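Local structure of Amuc_1102 (Akkermansia muciniphila, 7DSZ) at residues T109-Y114 against D191-E195. The protein is of unknown function but adopts an immunoglobulin-like fold related to archaeal type IV pilus proteins, which suggests a pilus-associated role. Sequence-based numbering, arbitrary orientation. Where two conformers were deposited one is given.
Sequences TYASVY and DRYPE
The guanidinium of Arg-192 lies flat on one face of the Tyr-110 ring, CG of Arg-192 sits over the centre of one face of the Tyr-193 ring, and Tyr-110 O lies at the edge of the Tyr-193 ring, near its plane. Within the immunoglobulin-like fold this joins strand 109-115, at the margin of its antiparallel sheet, to the loop residues 192-194, which run about perpendicular to it. Cation-pi geometry supports the first stack: CZ of Arg-192 is 3.6 Å from the Tyr-110 ring centroid and 14° off its normal, with the two planes 19° apart. NH2 overlies the rim near the phenol carbon, while NE forms a salt bridge with Glu-55, a second anchor for the cation. With CG anti to the backbone N (chi1 174°) and the chain extended to NE, Arg-192 reaches along the Tyr-193 ring, whose CD2 edge meets the strand backbone: CD2 of Tyr-193 is 3.4 Å from Tyr-110 O. CB of Tyr-110 packs 3.6 Å from CD2 of Tyr-193. Without the phenol ring, as with an alanine at Tyr-110, the Arg-192 guanidinium would probably lose its aromatic platform and be freer to turn, despite the Glu-55 salt bridge.

Farther along the strand, CE2 of Tyr-193 packs against Ser-112 CB, while Tyr-193 OH is hydrogen-bonded to Glu-55 and accepts a weak hydrogen bond from Arg-192 NE. Tyr-114 and Tyr-193 approach from opposite directions, and a water in the plane of the Tyr-114 ring bridges their hydroxyls; it donates to Tyr-193 OH. Tyr-114 OH and Ser-112 OG are hydrogen-bonded at 2.8 Å. At the other end, Pro-194 CD closes on Tyr-110 O at 3.2 Å, and a second water links Thr-109 OG1 to the loop, its oxygen 2.6 Å from Asp-191 O, to which it donates.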
loop_
_atom_site.group_PDB
_atom_site.type_symbol
_atom_site.label_atom_id
_atom_site.label_comp_id
_atom_site.label_asym_id
_atom_site.label_seq_id
_atom_site.Cartn_x
_atom_site.Cartn_y
_atom_site.Cartn_z
ATOM N N THR C 109 -19.001 -16.225 1.194
ATOM C CA THR C 109 -18.095 -15.103 1.389
ATOM C C THR C 109 -18.388 -14.079 0.294
ATOM O O THR C 109 -19.414 -14.160 -0.390
ATOM C CB THR C 109 -16.640 -15.602 1.425
ATOM O OG1 THR C 109 -15.752 -14.511 1.705
ATOM C CG2 THR C 109 -16.252 -16.272 0.113
ATOM N N TYR C 110 -17.524 -13.071 0.166
ATOM C CA TYR C 110 -17.773 -11.965 -0.747
ATOM C C TYR C 110 -16.490 -11.553 -1.445
ATOM O O TYR C 110 -15.400 -11.649 -0.879
ATOM C CB TYR C 110 -18.301 -10.720 -0.024
ATOM C CG TYR C 110 -19.801 -10.592 0.039
ATOM C CD1 TYR C 110 -20.498 -9.907 -0.957
ATOM C CD2 TYR C 110 -20.517 -11.115 1.117
ATOM C CE1 TYR C 110 -21.882 -9.769 -0.902
ATOM C CE2 TYR C 110 -21.906 -10.986 1.179
ATOM C CZ TYR C 110 -22.571 -10.300 0.175
ATOM O OH TYR C 110 -23.939 -10.137 0.229
ATOM N N ALA C 111 -16.643 -11.045 -2.669
ATOM C CA ALA C 111 -15.595 -10.306 -3.366
ATOM C C ALA C 111 -16.071 -8.868 -3.586
ATOM O O ALA C 111 -17.274 -8.586 -3.571
ATOM C CB ALA C 111 -15.237 -10.972 -4.701
ATOM N N SER C 112 -15.131 -7.942 -3.784
ATOM C CA SER C 112 -15.550 -6.554 -3.941
ATOM C C SER C 112 -14.516 -5.751 -4.727
ATOM O O SER C 112 -13.348 -6.138 -4.843
ATOM C CB SER C 112 -15.800 -5.886 -2.575
ATOM O OG SER C 112 -14.606 -5.828 -1.798
ATOM N N VAL C 113 -14.988 -4.637 -5.292
ATOM C CA VAL C 113 -14.127 -3.607 -5.876
ATOM C C VAL C 113 -14.809 -2.274 -5.651
ATOM O O VAL C 113 -16.003 -2.205 -5.355
ATOM C CB VAL C 113 -13.838 -3.776 -7.389
ATOM C CG1 VAL C 113 -12.781 -4.822 -7.611
ATOM C CG2 VAL C 113 -15.125 -4.069 -8.152
ATOM N N TYR C 114 -14.034 -1.188 -5.773
ATOM C CA TYR C 114 -14.499 0.117 -5.322
ATOM C C TYR C 114 -14.158 1.208 -6.328
ATOM O O TYR C 114 -13.139 1.141 -7.017
ATOM C CB TYR C 114 -13.868 0.510 -3.964
ATOM C CG TYR C 114 -14.080 -0.561 -2.900
ATOM C CD1 TYR C 114 -13.353 -1.746 -2.928
ATOM C CD2 TYR C 114 -15.029 -0.391 -1.893
ATOM C CE1 TYR C 114 -13.568 -2.741 -2.002
ATOM C CE2 TYR C 114 -15.243 -1.384 -0.931
ATOM C CZ TYR C 114 -14.503 -2.561 -0.999
ATOM O OH TYR C 114 -14.699 -3.574 -0.061
ATOM N N ASP C 191 -13.668 -10.013 8.151
ATOM C CA ASP C 191 -14.102 -11.399 7.965
ATOM C C ASP C 191 -15.065 -11.610 6.806
ATOM O O ASP C 191 -15.422 -12.764 6.531
ATOM C CB ASP C 191 -14.765 -11.909 9.240
ATOM C CG ASP C 191 -13.760 -12.213 10.305
ATOM O OD1 ASP C 191 -12.569 -12.312 9.932
ATOM O OD2 ASP C 191 -14.142 -12.348 11.486
ATOM N N ARG C 192 -15.528 -10.542 6.152
ATOM C CA ARG C 192 -16.532 -10.681 5.101
ATOM C C ARG C 192 -15.938 -11.180 3.788
ATOM O O ARG C 192 -16.671 -11.738 2.955
ATOM C CB ARG C 192 -17.239 -9.329 4.905
ATOM C CG ARG C 192 -18.236 -9.247 3.737
ATOM C CD ARG C 192 -18.925 -7.877 3.752
ATOM N NE ARG C 192 -19.768 -7.624 2.586
ATOM C CZ ARG C 192 -21.081 -7.830 2.575
ATOM N NH1 ARG C 192 -21.684 -8.302 3.671
ATOM N NH2 ARG C 192 -21.796 -7.566 1.486
ATOM N N TYR C 193 -14.635 -11.005 3.590
ATOM C CA TYR C 193 -13.958 -11.263 2.330
ATOM C C TYR C 193 -12.702 -12.082 2.582
ATOM O O TYR C 193 -12.120 -12.017 3.671
ATOM C CB TYR C 193 -13.534 -9.951 1.655
ATOM C CG TYR C 193 -14.545 -8.827 1.671
ATOM C CD1 TYR C 193 -14.611 -7.941 2.744
ATOM C CD2 TYR C 193 -15.401 -8.621 0.586
ATOM C CE1 TYR C 193 -15.515 -6.894 2.741
ATOM C CE2 TYR C 193 -16.318 -7.575 0.584
ATOM C CZ TYR C 193 -16.348 -6.717 1.664
ATOM O OH TYR C 193 -17.232 -5.665 1.715
ATOM N N PRO C 194 -12.217 -12.809 1.584
ATOM C CA PRO C 194 -10.900 -13.438 1.736
ATOM C C PRO C 194 -9.786 -12.398 1.729
ATOM O O PRO C 194 -9.965 -11.229 1.370
ATOM C CB PRO C 194 -10.789 -14.370 0.521
ATOM C CG PRO C 194 -12.167 -14.373 -0.130
ATOM C CD PRO C 194 -12.791 -13.065 0.250
ATOM N N GLU C 195 -8.605 -12.862 2.135
ATOM C CA GLU C 195 -7.388 -12.064 2.046
ATOM C C GLU C 195 -7.063 -11.739 0.591
ATOM O O GLU C 195 -7.255 -12.566 -0.301
ATOM C CB GLU C 195 -6.231 -12.847 2.683
ATOM C CG GLU C 195 -4.873 -12.164 2.635
ATOM C CD GLU C 195 -3.768 -13.019 3.260
ATOM O OE1 GLU C 195 -4.080 -14.094 3.815
ATOM O OE2 GLU C 195 -2.602 -12.589 3.208
HETATM O O HOH W 1 -16.192 -14.544 4.740
HETATM O O HOH W 2 -16.177 -3.138 2.123
#